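Local structure of uncharacterized conserved protein (Idiomarina loihiensis, 2QSD) at residues A[81-92]-A[145-159]. The protein is of unknown function but belongs to the DUF1543 family and is found as an assembly of two chains. Numbering follows the deposited sequence.
Sequences PEEKRLYFVNFG and DCLCVDLVDNHYVTL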
ATOM      1  N   PRO A  81      26.903 -17.294 -17.928  1.00130.57           N
ATOM      2  CA  PRO A  81      26.146 -17.875 -16.820  1.00130.92           C
ATOM      3  C   PRO A  81      26.555 -17.278 -15.474  1.00130.37           C
ATOM      4  O   PRO A  81      27.740 -17.276 -15.129  1.00132.38           O
ATOM      5  CB  PRO A  81      26.503 -19.369 -16.886  1.00131.75           C
ATOM      6  CG  PRO A  81      27.726 -19.453 -17.751  1.00130.92           C
ATOM      7  CD  PRO A  81      27.611 -18.318 -18.714  1.00130.79           C
ATOM      8  N   GLU A  82      25.572 -16.771 -14.731  1.00127.80           N
ATOM      9  CA  GLU A  82      25.813 -16.123 -13.441  1.00122.99           C
ATOM     10  C   GLU A  82      25.471 -17.051 -12.277  1.00118.90           C
ATOM     11  O   GLU A  82      24.379 -17.623 -12.233  1.00117.25           O
ATOM     12  CB  GLU A  82      24.993 -14.832 -13.333  1.00122.91           C
ATOM     13  CG  GLU A  82      25.510 -13.669 -14.171  1.00123.18           C
ATOM     14  CD  GLU A  82      26.540 -12.820 -13.444  1.00125.55           C
ATOM     15  OE1 GLU A  82      27.688 -12.743 -13.927  1.00129.32           O
ATOM     16  OE2 GLU A  82      26.205 -12.226 -12.395  1.00120.83           O
ATOM     17  N   GLU A  83      26.402 -17.196 -11.335  1.00114.71           N
ATOM     18  CA  GLU A  83      26.160 -18.034 -10.156  1.00113.58           C
ATOM     19  C   GLU A  83      25.391 -17.305  -9.045  1.00104.98           C
ATOM     20  O   GLU A  83      24.594 -17.923  -8.334  1.00106.22           O
ATOM     21  CB  GLU A  83      27.453 -18.681  -9.628  1.00113.68           C
ATOM     22  CG  GLU A  83      28.586 -17.723  -9.253  1.00120.84           C
ATOM     23  CD  GLU A  83      29.666 -18.377  -8.393  1.00123.54           C
ATOM     24  OE1 GLU A  83      29.857 -19.610  -8.481  1.00126.99           O
ATOM     25  OE2 GLU A  83      30.331 -17.651  -7.625  1.00129.67           O
ATOM     26  N   LYS A  84      25.624 -16.000  -8.905  1.00 93.66           N
ATOM     27  CA  LYS A  84      24.911 -15.184  -7.915  1.00 80.57           C
ATOM     28  C   LYS A  84      24.083 -14.085  -8.573  1.00 72.38           C
ATOM     29  O   LYS A  84      24.462 -13.532  -9.613  1.00 63.70           O
ATOM     30  CB  LYS A  84      25.866 -14.608  -6.862  1.00 79.01           C
ATOM     31  CG  LYS A  84      26.478 -15.672  -5.962  1.00 78.94           C
ATOM     32  CD  LYS A  84      27.021 -15.113  -4.662  1.00 83.79           C
ATOM     33  CE  LYS A  84      27.478 -16.247  -3.749  1.00 91.02           C
ATOM     34  NZ  LYS A  84      27.682 -15.812  -2.340  1.00 94.95           N
ATOM     35  N   ARG A  85      22.943 -13.785  -7.961  1.00 63.66           N
ATOM     36  CA  ARG A  85      21.978 -12.863  -8.541  1.00 60.86           C
ATOM     37  C   ARG A  85      21.386 -11.896  -7.531  1.00 55.72           C
ATOM     38  O   ARG A  85      21.425 -12.118  -6.315  1.00 53.34           O
ATOM     39  CB  ARG A  85      20.858 -13.633  -9.251  1.00 60.78           C
ATOM     40  CG  ARG A  85      21.151 -13.938 -10.710  1.00 77.35           C
ATOM     41  CD  ARG A  85      20.272 -15.056 -11.241  1.00 99.10           C
ATOM     42  NE  ARG A  85      20.677 -16.362 -10.721  1.00119.80           N
ATOM     43  CZ  ARG A  85      20.148 -17.525 -11.093  1.00127.46           C
ATOM     44  NH1 ARG A  85      20.592 -18.654 -10.556  1.00127.88           N
ATOM     45  NH2 ARG A  85      19.176 -17.567 -11.999  1.00127.62           N
ATOM     46  N   LEU A  86      20.833 -10.816  -8.067  1.00 53.22           N
ATOM     47  CA  LEU A  86      20.155  -9.802  -7.285  1.00 49.63           C
ATOM     48  C   LEU A  86      18.741 -10.271  -6.931  1.00 51.09           C
ATOM     49  O   LEU A  86      17.956 -10.646  -7.809  1.00 46.82           O
ATOM     50  CB  LEU A  86      20.099  -8.516  -8.104  1.00 49.51           C
ATOM     51  CG  LEU A  86      20.099  -7.170  -7.397  1.00 55.08           C
ATOM     52  CD1 LEU A  86      21.357  -6.994  -6.567  1.00 60.80           C
ATOM     53  CD2 LEU A  86      20.000  -6.089  -8.446  1.00 52.54           C
ATOM     54  N   TYR A  87      18.424 -10.261  -5.642  1.00 43.91           N
ATOM     55  CA  TYR A  87      17.100 -10.641  -5.192  1.00 47.03           C
ATOM     56  C   TYR A  87      16.462  -9.540  -4.367  1.00 51.64           C
ATOM     57  O   TYR A  87      17.082  -8.984  -3.459  1.00 49.17           O
ATOM     58  CB  TYR A  87      17.133 -11.937  -4.384  1.00 56.28           C
ATOM     59  CG  TYR A  87      17.329 -13.191  -5.209  1.00 67.97           C
ATOM     60  CD1 TYR A  87      18.599 -13.747  -5.376  1.00 67.36           C
ATOM     61  CD2 TYR A  87      16.244 -13.833  -5.813  1.00 69.76           C
ATOM     62  CE1 TYR A  87      18.789 -14.903  -6.131  1.00 68.86           C
ATOM     63  CE2 TYR A  87      16.425 -14.993  -6.570  1.00 73.63           C
ATOM     64  CZ  TYR A  87      17.701 -15.522  -6.722  1.00 71.26           C
ATOM     65  OH  TYR A  87      17.895 -16.665  -7.467  1.00 70.78           O
ATOM     66  N   PHE A  88      15.211  -9.244  -4.703  1.00 54.47           N
ATOM     67  CA  PHE A  88      14.382  -8.294  -3.982  1.00 54.08           C
ATOM     68  C   PHE A  88      13.422  -9.071  -3.085  1.00 56.58           C
ATOM     69  O   PHE A  88      12.672  -9.915  -3.571  1.00 57.77           O
ATOM     70  CB  PHE A  88      13.608  -7.455  -4.997  1.00 55.20           C
ATOM     71  CG  PHE A  88      12.558  -6.577  -4.391  1.00 57.86           C
ATOM     72  CD1 PHE A  88      12.919  -5.455  -3.649  1.00 52.98           C
ATOM     73  CD2 PHE A  88      11.207  -6.861  -4.578  1.00 50.23           C
ATOM     74  CE1 PHE A  88      11.956  -4.632  -3.099  1.00 56.58           C
ATOM     75  CE2 PHE A  88      10.233  -6.044  -4.028  1.00 51.55           C
ATOM     76  CZ  PHE A  88      10.611  -4.924  -3.285  1.00 63.57           C
ATOM     77  N   VAL A  89      13.447  -8.788  -1.785  1.00 51.91           N
ATOM     78  CA  VAL A  89      12.650  -9.544  -0.818  1.00 57.97           C
ATOM     79  C   VAL A  89      11.627  -8.660  -0.106  1.00 62.83           C
ATOM     80  O   VAL A  89      11.990  -7.728   0.619  1.00 56.88           O
ATOM     81  CB  VAL A  89      13.540 -10.276   0.232  1.00 61.36           C
ATOM     82  CG1 VAL A  89      12.682 -10.986   1.276  1.00 59.01           C
ATOM     83  CG2 VAL A  89      14.471 -11.279  -0.442  1.00 61.38           C
ATOM     84  N   ASN A  90      10.351  -8.977  -0.318  1.00 71.88           N
ATOM     85  CA  ASN A  90       9.231  -8.273   0.300  1.00 77.74           C
ATOM     86  C   ASN A  90       8.782  -8.968   1.586  1.00 76.25           C
ATOM     87  O   ASN A  90       8.394 -10.137   1.554  1.00 78.00           O
ATOM     88  CB  ASN A  90       8.070  -8.178  -0.703  1.00 80.61           C
ATOM     89  CG  ASN A  90       6.823  -7.523  -0.117  1.00 96.14           C
ATOM     90  OD1 ASN A  90       5.715  -8.038  -0.272  1.00 96.65           O
ATOM     91  ND2 ASN A  90       6.998  -6.383   0.554  1.00 99.67           N
ATOM     92  N   PHE A  91       8.847  -8.247   2.707  1.00 77.76           N
ATOM     93  CA  PHE A  91       8.425  -8.775   4.012  1.00 83.98           C
ATOM     94  C   PHE A  91       6.912  -8.673   4.213  1.00 88.05           C
ATOM     95  O   PHE A  91       6.285  -7.689   3.807  1.00 86.81           O
ATOM     96  CB  PHE A  91       9.132  -8.050   5.169  1.00 85.06           C
ATOM     97  CG  PHE A  91      10.604  -8.359   5.295  1.00 82.64           C
ATOM     98  CD1 PHE A  91      11.040  -9.627   5.676  1.00 84.77           C
ATOM     99  CD2 PHE A  91      11.556  -7.367   5.072  1.00 84.35           C
ATOM    100  CE1 PHE A  91      12.403  -9.907   5.804  1.00 83.56           C
ATOM    101  CE2 PHE A  91      12.921  -7.634   5.200  1.00 76.32           C
ATOM    102  CZ  PHE A  91      13.344  -8.906   5.566  1.00 80.58           C
ATOM    103  N   GLY A  92       6.340  -9.688   4.858  1.00 95.06           N
ATOM    104  CA  GLY A  92       4.905  -9.729   5.144  1.00100.99           C
ATOM    105  C   GLY A  92       4.548  -9.080   6.468  1.00103.12           C
ATOM    106  O   GLY A  92       4.895  -9.587   7.536  1.00102.92           O
ATOM    107  N   ASP A 145       7.875 -13.183   0.322  1.00110.95           N
ATOM    108  CA  ASP A 145       7.973 -13.312  -1.126  1.00104.35           C
ATOM    109  C   ASP A 145       9.236 -12.639  -1.659  1.00 98.71           C
ATOM    110  O   ASP A 145       9.638 -11.579  -1.173  1.00 99.42           O
ATOM    111  CB  ASP A 145       6.728 -12.724  -1.797  1.00104.21           C
ATOM    112  CG  ASP A 145       6.566 -13.182  -3.237  1.00106.86           C
ATOM    113  OD1 ASP A 145       6.917 -14.341  -3.550  1.00104.47           O
ATOM    114  OD2 ASP A 145       6.077 -12.379  -4.057  1.00112.34           O
ATOM    115  N   CYS A 146       9.862 -13.260  -2.657  1.00 89.63           N
ATOM    116  CA  CYS A 146      11.073 -12.705  -3.251  1.00 83.41           C
ATOM    117  C   CYS A 146      11.060 -12.722  -4.780  1.00 77.53           C
ATOM    118  O   CYS A 146      10.418 -13.569  -5.399  1.00 75.38           O
ATOM    119  CB  CYS A 146      12.325 -13.398  -2.698  1.00 87.43           C
ATOM    120  SG  CYS A 146      12.873 -14.865  -3.590  1.00 89.67           S
ATOM    121  N   LEU A 147      11.771 -11.767  -5.375  1.00 73.96           N
ATOM    122  CA  LEU A 147      11.821 -11.612  -6.826  1.00 73.65           C
ATOM    123  C   LEU A 147      13.265 -11.501  -7.305  1.00 68.44           C
ATOM    124  O   LEU A 147      14.078 -10.807  -6.697  1.00 65.42           O
ATOM    125  CB  LEU A 147      11.016 -10.375  -7.259  1.00 75.79           C
ATOM    126  CG  LEU A 147      10.877 -10.063  -8.756  1.00 82.71           C
ATOM    127  CD1 LEU A 147       9.804 -10.929  -9.415  1.00 90.91           C
ATOM    128  CD2 LEU A 147      10.586  -8.588  -8.978  1.00 79.75           C
ATOM    129  N   CYS A 148      13.578 -12.187  -8.398  1.00 67.02           N
ATOM    130  CA  CYS A 148      14.904 -12.116  -8.987  1.00 63.81           C
ATOM    131  C   CYS A 148      15.001 -10.954  -9.971  1.00 61.26           C
ATOM    132  O   CYS A 148      14.227 -10.866 -10.924  1.00 65.04           O
ATOM    133  CB  CYS A 148      15.262 -13.430  -9.678  1.00 60.83           C
ATOM    134  SG  CYS A 148      16.975 -13.507 -10.237  1.00 71.92           S
ATOM    135  N   VAL A 149      15.967 -10.072  -9.735  1.00 57.52           N
ATOM    136  CA  VAL A 149      16.149  -8.877 -10.549  1.00 56.48           C
ATOM    137  C   VAL A 149      17.343  -9.076 -11.491  1.00 56.90           C
ATOM    138  O   VAL A 149      18.458  -8.629 -11.209  1.00 52.13           O
ATOM    139  CB  VAL A 149      16.338  -7.614  -9.656  1.00 59.12           C
ATOM    140  CG1 VAL A 149      16.164  -6.348 -10.470  1.00 50.28           C
ATOM    141  CG2 VAL A 149      15.358  -7.617  -8.487  1.00 47.04           C
ATOM    142  N   ASP A 150      17.101  -9.755 -12.610  1.00 58.10           N
ATOM    143  CA  ASP A 150      18.168 -10.093 -13.557  1.00 60.28           C
ATOM    144  C   ASP A 150      17.929  -9.549 -14.958  1.00 60.81           C
ATOM    145  O   ASP A 150      18.867  -9.420 -15.747  1.00 62.04           O
ATOM    146  CB  ASP A 150      18.405 -11.609 -13.601  1.00 69.50           C
ATOM    147  CG  ASP A 150      17.213 -12.385 -14.146  1.00 84.12           C
ATOM    148  OD1 ASP A 150      17.443 -13.456 -14.746  1.00 92.76           O
ATOM    149  OD2 ASP A 150      16.057 -11.939 -13.975  1.00 89.93           O
ATOM    150  N   LEU A 151      16.673  -9.240 -15.260  1.00 61.04           N
ATOM    151  CA  LEU A 151      16.302  -8.620 -16.524  1.00 57.39           C
ATOM    152  C   LEU A 151      15.379  -7.457 -16.200  1.00 57.20           C
ATOM    153  O   LEU A 151      14.330  -7.647 -15.582  1.00 59.52           O
ATOM    154  CB  LEU A 151      15.579  -9.625 -17.421  1.00 56.90           C
ATOM    155  CG  LEU A 151      15.835  -9.666 -18.931  1.00 60.15           C
ATOM    156  CD1 LEU A 151      14.683 -10.391 -19.614  1.00 64.70           C
ATOM    157  CD2 LEU A 151      16.049  -8.292 -19.562  1.00 55.83           C
ATOM    158  N   VAL A 152      15.794  -6.253 -16.584  1.00 53.68           N
ATOM    159  CA  VAL A 152      15.039  -5.033 -16.306  1.00 46.01           C
ATOM    160  C   VAL A 152      15.084  -4.126 -17.532  1.00 50.84           C
ATOM    161  O   VAL A 152      16.163  -3.675 -17.920  1.00 52.14           O
ATOM    162  CB  VAL A 152      15.626  -4.227 -15.103  1.00 48.11           C
ATOM    163  CG1 VAL A 152      14.711  -3.069 -14.758  1.00 35.69           C
ATOM    164  CG2 VAL A 152      15.847  -5.097 -13.872  1.00 29.44           C
ATOM    165  N   ASP A 153      13.916  -3.856 -18.119  1.00 49.43           N
ATOM    166  CA  ASP A 153      13.782  -3.007 -19.319  1.00 55.73           C
ATOM    167  C   ASP A 153      14.781  -3.368 -20.425  1.00 58.41           C
ATOM    168  O   ASP A 153      15.509  -2.503 -20.921  1.00 54.83           O
ATOM    169  CB  ASP A 153      13.893  -1.509 -18.970  1.00 59.33           C
ATOM    170  CG  ASP A 153      12.886  -1.055 -17.911  1.00 61.27           C
ATOM    171  OD1 ASP A 153      11.864  -1.745 -17.687  1.00 57.33           O
ATOM    172  OD2 ASP A 153      13.123   0.013 -17.309  1.00 55.54           O
ATOM    173  N   ASN A 154      14.818  -4.656 -20.773  1.00 64.33           N
ATOM    174  CA  ASN A 154      15.723  -5.221 -21.796  1.00 70.01           C
ATOM    175  C   ASN A 154      17.220  -5.112 -21.492  1.00 65.77           C
ATOM    176  O   ASN A 154      18.056  -5.221 -22.391  1.00 63.97           O
ATOM    177  CB  ASN A 154      15.394  -4.694 -23.205  1.00 76.05           C
ATOM    178  CG  ASN A 154      14.026  -5.142 -23.689  1.00 90.80           C
ATOM    179  OD1 ASN A 154      13.637  -6.303 -23.513  1.00 94.41           O
ATOM    180  ND2 ASN A 154      13.287  -4.222 -24.302  1.00 90.56           N
ATOM    181  N   HIS A 155      17.546  -4.905 -20.220  1.00 62.08           N
ATOM    182  CA  HIS A 155      18.928  -4.874 -19.773  1.00 57.95           C
ATOM    183  C   HIS A 155      19.164  -5.978 -18.761  1.00 53.53           C
ATOM    184  O   HIS A 155      18.360  -6.179 -17.846  1.00 51.13           O
ATOM    185  CB  HIS A 155      19.279  -3.518 -19.167  1.00 55.35           C
ATOM    186  CG  HIS A 155      19.394  -2.417 -20.171  1.00 59.56           C
ATOM    187  ND1 HIS A 155      18.322  -1.638 -20.548  1.00 59.57           N
ATOM    188  CD2 HIS A 155      20.458  -1.956 -20.870  1.00 60.71           C
ATOM    189  CE1 HIS A 155      18.719  -0.746 -21.437  1.00 60.16           C
ATOM    190  NE2 HIS A 155      20.012  -0.918 -21.650  1.00 60.92           N
ATOM    191  N   TYR A 156      20.262  -6.701 -18.944  1.00 54.58           N
ATOM    192  CA  TYR A 156      20.633  -7.776 -18.032  1.00 57.65           C
ATOM    193  C   TYR A 156      21.445  -7.242 -16.856  1.00 53.49           C
ATOM    194  O   TYR A 156      22.289  -6.364 -17.020  1.00 54.65           O
ATOM    195  CB  TYR A 156      21.393  -8.878 -18.774  1.00 63.26           C
ATOM    196  CG  TYR A 156      20.530  -9.669 -19.735  1.00 70.44           C
ATOM    197  CD1 TYR A 156      19.798 -10.772 -19.294  1.00 73.13           C
ATOM    198  CD2 TYR A 156      20.440  -9.313 -21.083  1.00 73.83           C
ATOM    199  CE1 TYR A 156      18.999 -11.502 -20.168  1.00 73.04           C
ATOM    200  CE2 TYR A 156      19.643 -10.037 -21.969  1.00 71.50           C
ATOM    201  CZ  TYR A 156      18.927 -11.132 -21.501  1.00 76.74           C
ATOM    202  OH  TYR A 156      18.139 -11.858 -22.364  1.00 80.18           O
ATOM    203  N   VAL A 157      21.162  -7.770 -15.671  1.00 53.26           N
ATOM    204  CA  VAL A 157      21.861  -7.381 -14.453  1.00 54.11           C
ATOM    205  C   VAL A 157      22.950  -8.405 -14.141  1.00 58.62           C
ATOM    206  O   VAL A 157      22.660  -9.585 -13.914  1.00 61.66           O
ATOM    207  CB  VAL A 157      20.887  -7.277 -13.256  1.00 53.64           C
ATOM    208  CG1 VAL A 157      21.639  -6.990 -11.956  1.00 54.85           C
ATOM    209  CG2 VAL A 157      19.837  -6.208 -13.516  1.00 49.52           C
ATOM    210  N   THR A 158      24.202  -7.953 -14.152  1.00 56.98           N
ATOM    211  CA  THR A 158      25.322  -8.796 -13.744  1.00 55.03           C
ATOM    212  C   THR A 158      26.043  -8.173 -12.558  1.00 53.03           C
ATOM    213  O   THR A 158      26.079  -6.954 -12.416  1.00 60.86           O
ATOM    214  CB  THR A 158      26.318  -9.073 -14.897  1.00 57.16           C
ATOM    215  OG1 THR A 158      26.757  -7.838 -15.472  1.00 65.79           O
ATOM    216  CG2 THR A 158      25.670  -9.934 -15.979  1.00 65.52           C
ATOM    217  N   LEU A 159      26.617  -9.024 -11.712  1.00 56.78           N
ATOM    218  CA  LEU A 159      27.242  -8.588 -10.471  1.00 51.36           C
ATOM    219  C   LEU A 159      28.749  -8.819 -10.457  1.00 50.60           C
ATOM    220  O   LEU A 159      29.231  -9.812 -10.997  1.00 52.26           O
ATOM    221  CB  LEU A 159      26.578  -9.280  -9.276  1.00 45.62           C
ATOM    222  CG  LEU A 159      25.064  -9.071  -9.158  1.00 45.05           C
ATOM    223  CD1 LEU A 159      24.484  -9.948  -8.080  1.00 47.98           C
ATOM    224  CD2 LEU A 159      24.710  -7.605  -8.899  1.00 42.73           C
TER
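Two cysteine sulfurs meet the Y87 ring from the adjacent strand. C148 SG lies over one face, 4.4 Å from the ring centroid of Y87 and 27° off the ring normal, whereas C146 SG approaches obliquely. With its CG anti to the carbonyl carbon (chi1 -75°), Y87 turns its ring across the neighbouring strand, where CE2 comes within 3.7 Å of C148 CB. A serine in place of Y87 would probably leave both sulfurs without their aromatic partner and open a gap beside C148.

The backbone evidence is an antiparallel ladder: Y87–C148 and V89–C146 are non-hydrogen-bonded pairs, F88–L147 and N90–D145 hydrogen-bonded ones. F88 N reaches L147 O at 2.8 Å, and L147 N returns to F88 O at 2.7 Å. V149 N extends the ladder to L86 O.

Beyond it the chain bends away and comes back through the type I' turn V152–H155. Strand 155-159 runs at 109° to strand 85-90, and there side chains from both segments make the meeting, with L159 CD1 also resting on the R85–L86 backbone. L86 sends CD2 to V157 CG1 (4.0 Å) and CD1 to L159 CD2 (4.1 Å). The carboxylate of E82, poorly ordered, accepts a weak hydrogen bond at OE2 from L159 N (3.3 Å).

The contact thus joins two antiparallel sheets: strand 85-90 is central in one, between 105-110 and 145-148, and strand 155-161 pairs with 69-74 in the other. Helix 113-122 packs on the Y87, V89 and C146 side; on the opposite face F88 meets F31 edge-to-face and N90 OD1 accepts a hydrogen bond from E25 N of the second subunit.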